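Local coordinates for protein SSO1986 (Sulfolobus solfataricus, PDB 2X5Q) that belongs to the Cmr7 family and forms part of the CMR ribonucleoprotein complex, which serves CRISPR-based antiviral defence, at residues S46-K51 with A164-S169. Residues are numbered along the deposited sequence; the frame is centred on the assembly and turned at random.
Sequences SQIDDK and AKIYNS
The aromatic ring of Tyr167 is approached by Ile48 without being met: Ile48 CD1 reaches the base of the side chain, 4.2 Å from Tyr167 CB and close to the backbone N, and stops short of the ring, while the Tyr167 side chain also touches Val155 of helix 148-162 and Leu178 of helix 172-185. This is a compact example of strand-on-helix packing, in which the first strand of a β-hairpin, 47-49, runs nearly parallel to the short helix 164-169, the axes 8.3 Å apart and 22° from alignment. No hydrogen bond joins the two; the apolar branches of two isoleucines do most of the work. The rotation of Ile48 (chi1 75°) turns CG1 and CD1 toward the helix, where Ile48 CG1 comes within 3.5 Å of Ile166 CG2 as the side chains pass in opposite directions. The Ile48 carbonyl oxygen is also touched by two methyls, Ile166 CG2 and Ile166 CD1. Beyond Ile48 along the chain, the hairpin turns through an Asx turn: Lys51 N meets Asp49 OD1 at 2.8 Å from above the carboxylate plane, and His54 NE2 is a second partner of that oxygen. Within 164-169, Ser169 OG donates to Ile166 O at 2.6 Å, with a C=O...donor angle of 133°.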
loop_
_atom_site.group_PDB
_atom_site.type_symbol
_atom_site.label_atom_id
_atom_site.label_comp_id
_atom_site.label_asym_id
_atom_site.label_seq_id
_atom_site.Cartn_x
_atom_site.Cartn_y
_atom_site.Cartn_z
ATOM N N SER A 46 5.471 -15.531 12.870
ATOM C CA SER A 46 4.452 -15.450 13.912
ATOM C C SER A 46 4.588 -16.643 14.846
ATOM O O SER A 46 4.814 -17.774 14.403
ATOM C CB SER A 46 3.054 -15.392 13.318
ATOM O OG SER A 46 2.907 -14.264 12.476
ATOM N N GLN A 47 4.452 -16.381 16.145
ATOM C CA GLN A 47 4.786 -17.356 17.180
ATOM C C GLN A 47 3.736 -17.372 18.286
ATOM O O GLN A 47 3.153 -16.341 18.606
ATOM C CB GLN A 47 6.169 -17.030 17.779
ATOM C CG GLN A 47 7.353 -17.300 16.815
ATOM C CD GLN A 47 8.609 -16.495 17.148
ATOM O OE1 GLN A 47 9.043 -16.458 18.309
ATOM N NE2 GLN A 47 9.207 -15.854 16.130
ATOM N N ILE A 48 3.478 -18.545 18.849
ATOM C CA ILE A 48 2.719 -18.634 20.091
ATOM C C ILE A 48 3.606 -19.181 21.206
ATOM O O ILE A 48 4.544 -19.951 20.960
ATOM C CB ILE A 48 1.376 -19.438 19.954
ATOM C CG1 ILE A 48 1.592 -20.938 19.874
ATOM C CG2 ILE A 48 0.580 -18.980 18.731
ATOM C CD1 ILE A 48 0.358 -21.720 20.269
ATOM N N ASP A 49 3.328 -18.750 22.432
ATOM C CA ASP A 49 4.050 -19.245 23.599
ATOM C C ASP A 49 3.152 -19.073 24.809
ATOM O O ASP A 49 1.966 -18.793 24.634
ATOM C CB ASP A 49 5.405 -18.534 23.754
ATOM C CG ASP A 49 5.282 -17.031 23.971
ATOM O OD1 ASP A 49 4.215 -16.527 24.379
ATOM O OD2 ASP A 49 6.285 -16.338 23.725
ATOM N N ASP A 50 3.697 -19.224 26.018
ATOM C CA ASP A 50 2.892 -19.097 27.235
ATOM C C ASP A 50 2.331 -17.687 27.496
ATOM O O ASP A 50 1.531 -17.517 28.406
ATOM C CB ASP A 50 3.610 -19.668 28.490
ATOM C CG ASP A 50 4.916 -18.942 28.847
ATOM O OD1 ASP A 50 5.342 -18.025 28.124
ATOM O OD2 ASP A 50 5.550 -19.327 29.854
ATOM N N LYS A 51 2.725 -16.699 26.689
ATOM C CA LYS A 51 2.219 -15.319 26.828
ATOM C C LYS A 51 1.216 -14.923 25.746
ATOM O O LYS A 51 0.655 -13.819 25.796
ATOM C CB LYS A 51 3.381 -14.326 26.817
ATOM C CG LYS A 51 4.553 -14.680 27.720
ATOM C CD LYS A 51 4.136 -14.781 29.178
ATOM C CE LYS A 51 5.313 -15.200 30.047
ATOM N NZ LYS A 51 4.846 -15.807 31.320
ATOM N N ALA A 164 0.675 -27.053 16.609
ATOM C CA ALA A 164 0.198 -28.225 17.366
ATOM C C ALA A 164 1.014 -28.545 18.625
ATOM O O ALA A 164 0.454 -28.702 19.707
ATOM C CB ALA A 164 0.145 -29.456 16.445
ATOM N N LYS A 165 2.332 -28.628 18.497
ATOM C CA LYS A 165 3.166 -28.999 19.638
ATOM C C LYS A 165 3.145 -27.958 20.759
ATOM O O LYS A 165 2.897 -28.285 21.927
ATOM C CB LYS A 165 4.591 -29.319 19.185
ATOM C CG LYS A 165 4.670 -30.714 18.569
ATOM C CD LYS A 165 6.023 -31.019 17.975
ATOM C CE LYS A 165 6.096 -32.476 17.524
ATOM N NZ LYS A 165 6.478 -33.423 18.607
ATOM N N ILE A 166 3.364 -26.704 20.398
ATOM C CA ILE A 166 3.315 -25.627 21.381
ATOM C C ILE A 166 1.941 -25.586 22.043
ATOM O O ILE A 166 1.846 -25.555 23.268
ATOM C CB ILE A 166 3.656 -24.262 20.771
ATOM C CG1 ILE A 166 5.084 -24.271 20.208
ATOM C CG2 ILE A 166 3.506 -23.166 21.843
ATOM C CD1 ILE A 166 5.495 -22.952 19.522
ATOM N N TYR A 167 0.884 -25.623 21.231
ATOM C CA TYR A 167 -0.489 -25.495 21.721
ATOM C C TYR A 167 -0.884 -26.585 22.707
ATOM O O TYR A 167 -1.514 -26.298 23.730
ATOM C CB TYR A 167 -1.468 -25.524 20.549
ATOM C CG TYR A 167 -2.903 -25.316 20.946
ATOM C CD1 TYR A 167 -3.378 -24.042 21.256
ATOM C CD2 TYR A 167 -3.798 -26.384 21.005
ATOM C CE1 TYR A 167 -4.699 -23.839 21.612
ATOM C CE2 TYR A 167 -5.135 -26.186 21.362
ATOM C CZ TYR A 167 -5.570 -24.908 21.666
ATOM O OH TYR A 167 -6.874 -24.689 22.023
ATOM N N ASN A 168 -0.529 -27.826 22.372
ATOM C CA ASN A 168 -0.805 -28.985 23.219
ATOM C C ASN A 168 -0.046 -28.923 24.541
ATOM O O ASN A 168 -0.451 -29.579 25.505
ATOM C CB ASN A 168 -0.455 -30.300 22.500
ATOM C CG ASN A 168 -1.385 -30.612 21.324
ATOM O OD1 ASN A 168 -2.518 -30.143 21.267
ATOM N ND2 ASN A 168 -0.903 -31.422 20.388
ATOM N N SER A 169 1.054 -28.160 24.577
ATOM C CA SER A 169 1.824 -27.971 25.808
ATOM C C SER A 169 1.188 -26.930 26.744
ATOM O O SER A 169 1.482 -26.908 27.930
ATOM C CB SER A 169 3.297 -27.612 25.500
ATOM O OG SER A 169 3.501 -26.233 25.221
#